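HepC.19480.a.B1 (Helicobacter pylori, PDB 6MTZ) is of unknown function but is probably a DHH/DHHA1-type phosphoesterase that cleaves phosphodiester bonds. Local coordinates at residues D84-H89 with I96-L101; E52-I57 with F65-S70. All blocks are in the same frame, centred on the assembly; numbering follows the deposited sequence.

From the N terminus, the chain first lays strands 10-15 and 35-39, then helix 43-59. Interaction 2 closes a short loop where that helix turns back into strand 64-70. The chain goes on through helix 76-85 and returns to the sheet as strand 95-102. Interaction 1 closes this second loop. The two contacts come in series and neither encloses the other. They are joined side by side: the strands are parallel neighbours, with a probable hydrogen bond from Ile67 N to Gln97 O (2.8 Å). Beyond the end of helix 76-85, Ile86 CG2 packs on Leu54 CD2 (3.6 Å). Together they tie helix 43-59 and the turn after helix 76-85 to two adjacent strands.

Interaction 1: D84-H89 with I96-L101; sequences DKIQEH and IQIQLL
Ile86 meets Ile96 and Ile98 where a beta-alpha-beta unit closes. Strand 64-70, helix 76-85 and strand 95-102 form this unit in the parallel sheet of what is probably a DHH-type N-terminal domain. The contact is small and wholly apolar, and it lies near the surface. Ile86 CG2 touches Ile96 CG2 at 4.0 Å, methyl against methyl, and the two side chains meet at a slant. The other branch of Ile86 reaches further along the strand. Ile86 CD1 comes to 4.4 Å from Ile98 CG2, a looser approach. The branches divide this way because CG1 of Ile86 is flanked by both its backbone N and C (chi1 63°). The chain then runs on extended to CD1. Ile86 thus straddles two residues that point to the same side of the strand.

The backbone sets Ile86 in place. It follows the last turn of helix 76-85 and lies within a type I turn from Lys85 to Glu88. Gln87 N bonds back to Asp84 O, and the Glu88 N to Lys85 O bond is weak. Leu54 and Ile57 of helix 43-59 extend the apolar patch, touching Ile86 and Ile96 respectively.

Strand 96-101 is held in the sheet by backbone bonds from Gln97 and Gln99 to strand 64-70. Gln99 packs on Phe118 and on Phe132 of helix 125-136. Its amide turns back to its own strand, where Gln99 NE2 gives a hydrogen bond to Leu100 O, 3.1 Å. That donor stands above the carbonyl plane, 54° out of it.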
# COMPACT_ATOMS: atom_id res chain seq x y z
N ASP A 84 24.86 -4.32 -6.95
CA ASP A 84 25.64 -3.67 -8.00
C ASP A 84 25.24 -2.21 -8.17
O ASP A 84 26.10 -1.35 -8.39
CB ASP A 84 25.48 -4.41 -9.33
CG ASP A 84 25.87 -5.87 -9.24
OD1 ASP A 84 25.24 -6.69 -9.93
OD2 ASP A 84 26.81 -6.20 -8.48
N LYS A 85 23.95 -1.90 -8.06
CA LYS A 85 23.48 -0.56 -8.41
C LYS A 85 24.04 0.50 -7.46
O LYS A 85 24.37 1.61 -7.89
CB LYS A 85 21.95 -0.52 -8.44
N ILE A 86 24.17 0.17 -6.16
CA ILE A 86 24.63 1.17 -5.19
C ILE A 86 26.14 1.38 -5.22
O ILE A 86 26.65 2.15 -4.39
CB ILE A 86 24.28 0.83 -3.73
CG1 ILE A 86 24.96 -0.46 -3.29
CG2 ILE A 86 22.79 0.71 -3.54
CD1 ILE A 86 24.68 -0.81 -1.84
N GLN A 87 26.86 0.73 -6.12
CA GLN A 87 28.29 0.97 -6.28
C GLN A 87 28.61 1.72 -7.56
O GLN A 87 29.78 1.80 -7.94
CB GLN A 87 29.06 -0.35 -6.20
CG GLN A 87 29.23 -0.84 -4.76
CD GLN A 87 29.24 -2.35 -4.66
OE1 GLN A 87 28.89 -3.06 -5.60
NE2 GLN A 87 29.63 -2.86 -3.50
N GLU A 88 27.61 2.26 -8.24
CA GLU A 88 27.83 3.10 -9.40
C GLU A 88 27.94 4.55 -8.95
O GLU A 88 28.03 4.85 -7.75
CB GLU A 88 26.71 2.88 -10.42
CG GLU A 88 26.54 1.42 -10.84
CD GLU A 88 25.32 1.20 -11.71
OE1 GLU A 88 24.43 2.08 -11.71
OE2 GLU A 88 25.25 0.15 -12.38
N HIS A 89 27.93 5.49 -9.90
CA HIS A 89 28.01 6.91 -9.58
C HIS A 89 26.68 7.43 -9.03
O HIS A 89 25.74 7.67 -9.79
CB HIS A 89 28.42 7.71 -10.81
N ILE A 96 25.75 4.35 1.66
CA ILE A 96 24.49 3.63 1.54
C ILE A 96 24.67 2.29 2.23
O ILE A 96 25.39 1.43 1.72
CB ILE A 96 24.08 3.44 0.08
CG1 ILE A 96 23.92 4.79 -0.62
CG2 ILE A 96 22.81 2.61 -0.01
CD1 ILE A 96 23.70 4.69 -2.10
N GLN A 97 24.03 2.12 3.38
CA GLN A 97 23.95 0.83 4.05
C GLN A 97 22.68 0.10 3.64
O GLN A 97 21.65 0.72 3.39
CB GLN A 97 23.97 1.00 5.57
CG GLN A 97 23.87 -0.30 6.35
CD GLN A 97 24.01 -0.09 7.84
OE1 GLN A 97 24.47 0.96 8.29
NE2 GLN A 97 23.61 -1.10 8.63
N ILE A 98 22.76 -1.22 3.57
CA ILE A 98 21.60 -2.03 3.22
C ILE A 98 21.48 -3.18 4.20
O ILE A 98 22.48 -3.83 4.54
CB ILE A 98 21.69 -2.55 1.77
CG1 ILE A 98 20.60 -3.59 1.53
CG2 ILE A 98 23.06 -3.14 1.47
CD1 ILE A 98 20.69 -4.19 0.16
N GLN A 99 20.26 -3.43 4.65
CA GLN A 99 19.97 -4.56 5.53
C GLN A 99 18.64 -5.17 5.13
O GLN A 99 17.61 -4.49 5.15
CB GLN A 99 19.94 -4.12 6.99
CG GLN A 99 19.72 -5.25 7.98
CD GLN A 99 20.85 -6.26 7.92
OE1 GLN A 99 21.97 -5.97 8.33
NE2 GLN A 99 20.56 -7.45 7.39
N LEU A 100 18.67 -6.44 4.75
CA LEU A 100 17.45 -7.20 4.47
C LEU A 100 17.20 -8.15 5.63
O LEU A 100 18.12 -8.87 6.05
CB LEU A 100 17.55 -7.97 3.15
CG LEU A 100 16.25 -8.66 2.69
CD1 LEU A 100 16.04 -8.58 1.18
CD2 LEU A 100 16.15 -10.13 3.14
N LEU A 101 15.97 -8.15 6.14
CA LEU A 101 15.54 -8.99 7.25
C LEU A 101 14.33 -9.79 6.81
O LEU A 101 13.33 -9.20 6.40
CB LEU A 101 15.18 -8.15 8.48
CG LEU A 101 16.28 -7.20 8.93
CD1 LEU A 101 15.76 -6.23 9.97
CD2 LEU A 101 17.51 -7.98 9.45

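Interaction 2: E52-I57 with F65-S70; sequences EILNAI and FLILVS
The Phe65 ring has Ile57 CG2 over one face. This methyl sits 4.1 Å from the centroid of the Phe65 ring, only 6° off the ring normal, a CH-pi contact close to the centre. The CG1 branch of Ile57 lies nearer the rim, 4.0 Å from Phe65 CD2. Ser60, Lys94, Gln10 and Tyr12 also touch the Phe65 side chain.

Ile57 serves two partners. With chi1 at -72°, CG1 lies beside the backbone N and CG2 is left opposite that N, facing the ring, while the extended CG1 branch carries CD1 to Ile67. Ile57 CD1 is 3.6 Å from Ile67 CG1, a close apolar fit. One helical turn earlier, Ile53 CG2 packs on Ile67 CD1 at 3.9 Å. Leu54 CD2 touches the same methyl more loosely. The end of Ile67 is therefore held among three side chains of the helix. Ile96 of the next strand packs on Ile67, and Tyr38 reaches Ile53.

No hydrogen bond joins the two segments. Phe65 and Ile67 face the helix, while Leu66 and Leu68 point away from it. The helix and strand segments run antiparallel at 173°, their axes 10.7 Å apart. This is the packing of a beta-alpha-beta crossover: helix 43-59 connects strand 35-39 to strand 64-70 across the parallel sheet of a Rossmann-like domain, consistent with the DHH family.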
# COMPACT_ATOMS: atom_id res chain seq x y z
N GLU A 52 12.46 2.48 -7.50
CA GLU A 52 12.02 3.73 -6.88
C GLU A 52 12.98 4.18 -5.79
O GLU A 52 13.30 5.37 -5.69
CB GLU A 52 10.64 3.55 -6.26
CG GLU A 52 9.47 3.80 -7.14
CD GLU A 52 8.18 3.55 -6.37
OE1 GLU A 52 7.41 2.64 -6.77
OE2 GLU A 52 7.94 4.23 -5.35
N ILE A 53 13.42 3.25 -4.94
CA ILE A 53 14.28 3.60 -3.81
C ILE A 53 15.65 4.06 -4.30
O ILE A 53 16.16 5.10 -3.86
CB ILE A 53 14.38 2.40 -2.84
CG1 ILE A 53 13.09 2.30 -2.02
CG2 ILE A 53 15.59 2.54 -1.93
CD1 ILE A 53 12.93 1.02 -1.25
N LEU A 54 16.25 3.32 -5.24
CA LEU A 54 17.55 3.71 -5.76
C LEU A 54 17.47 5.03 -6.51
O LEU A 54 18.40 5.84 -6.48
CB LEU A 54 18.11 2.62 -6.67
CG LEU A 54 18.46 1.27 -6.04
CD1 LEU A 54 18.70 0.22 -7.11
CD2 LEU A 54 19.68 1.40 -5.17
N ASN A 55 16.34 5.27 -7.20
CA ASN A 55 16.15 6.54 -7.89
C ASN A 55 16.09 7.68 -6.89
O ASN A 55 16.76 8.70 -7.06
CB ASN A 55 14.87 6.48 -8.73
CG ASN A 55 14.76 7.63 -9.71
OD1 ASN A 55 15.49 8.62 -9.62
ND2 ASN A 55 13.85 7.49 -10.67
N ALA A 56 15.28 7.52 -5.83
CA ALA A 56 15.20 8.56 -4.81
C ALA A 56 16.56 8.84 -4.17
O ALA A 56 16.89 9.99 -3.89
CB ALA A 56 14.17 8.16 -3.74
N ILE A 57 17.36 7.79 -3.95
CA ILE A 57 18.66 8.00 -3.32
C ILE A 57 19.60 8.74 -4.27
O ILE A 57 20.36 9.62 -3.84
CB ILE A 57 19.25 6.65 -2.85
CG1 ILE A 57 18.48 6.14 -1.64
CG2 ILE A 57 20.73 6.78 -2.52
CD1 ILE A 57 19.03 4.86 -1.07
N PHE A 65 22.57 7.05 4.10
CA PHE A 65 21.35 6.36 3.71
C PHE A 65 21.33 4.93 4.25
O PHE A 65 22.36 4.27 4.28
CB PHE A 65 21.19 6.32 2.19
CG PHE A 65 21.13 7.68 1.56
CD1 PHE A 65 22.29 8.30 1.13
CD2 PHE A 65 19.92 8.32 1.39
CE1 PHE A 65 22.24 9.55 0.54
CE2 PHE A 65 19.87 9.57 0.81
CZ PHE A 65 21.02 10.18 0.38
N LEU A 66 20.13 4.47 4.62
CA LEU A 66 19.91 3.08 5.00
C LEU A 66 18.74 2.53 4.20
O LEU A 66 17.61 3.00 4.34
CB LEU A 66 19.62 2.95 6.50
CG LEU A 66 19.11 1.56 6.89
CD1 LEU A 66 20.24 0.52 6.80
CD2 LEU A 66 18.49 1.58 8.27
N ILE A 67 19.01 1.53 3.37
CA ILE A 67 17.96 0.79 2.68
C ILE A 67 17.60 -0.41 3.53
O ILE A 67 18.44 -1.27 3.80
CB ILE A 67 18.42 0.36 1.28
CG1 ILE A 67 18.79 1.58 0.44
CG2 ILE A 67 17.31 -0.44 0.60
CD1 ILE A 67 19.13 1.22 -1.01
N LEU A 68 16.35 -0.46 3.97
CA LEU A 68 15.86 -1.50 4.87
C LEU A 68 14.75 -2.26 4.16
O LEU A 68 13.78 -1.66 3.70
CB LEU A 68 15.35 -0.89 6.18
CG LEU A 68 14.86 -1.88 7.23
CD1 LEU A 68 16.03 -2.72 7.77
CD2 LEU A 68 14.11 -1.18 8.38
N VAL A 69 14.91 -3.58 4.06
CA VAL A 69 13.96 -4.45 3.36
C VAL A 69 13.56 -5.56 4.32
O VAL A 69 14.42 -6.28 4.84
CB VAL A 69 14.57 -5.04 2.07
CG1 VAL A 69 13.52 -5.84 1.29
CG2 VAL A 69 15.17 -3.93 1.19
N SER A 70 12.25 -5.71 4.54
CA SER A 70 11.74 -6.63 5.54
C SER A 70 10.59 -7.44 4.97
O SER A 70 9.76 -6.91 4.22
CB SER A 70 11.25 -5.89 6.80
OG SER A 70 10.35 -4.86 6.44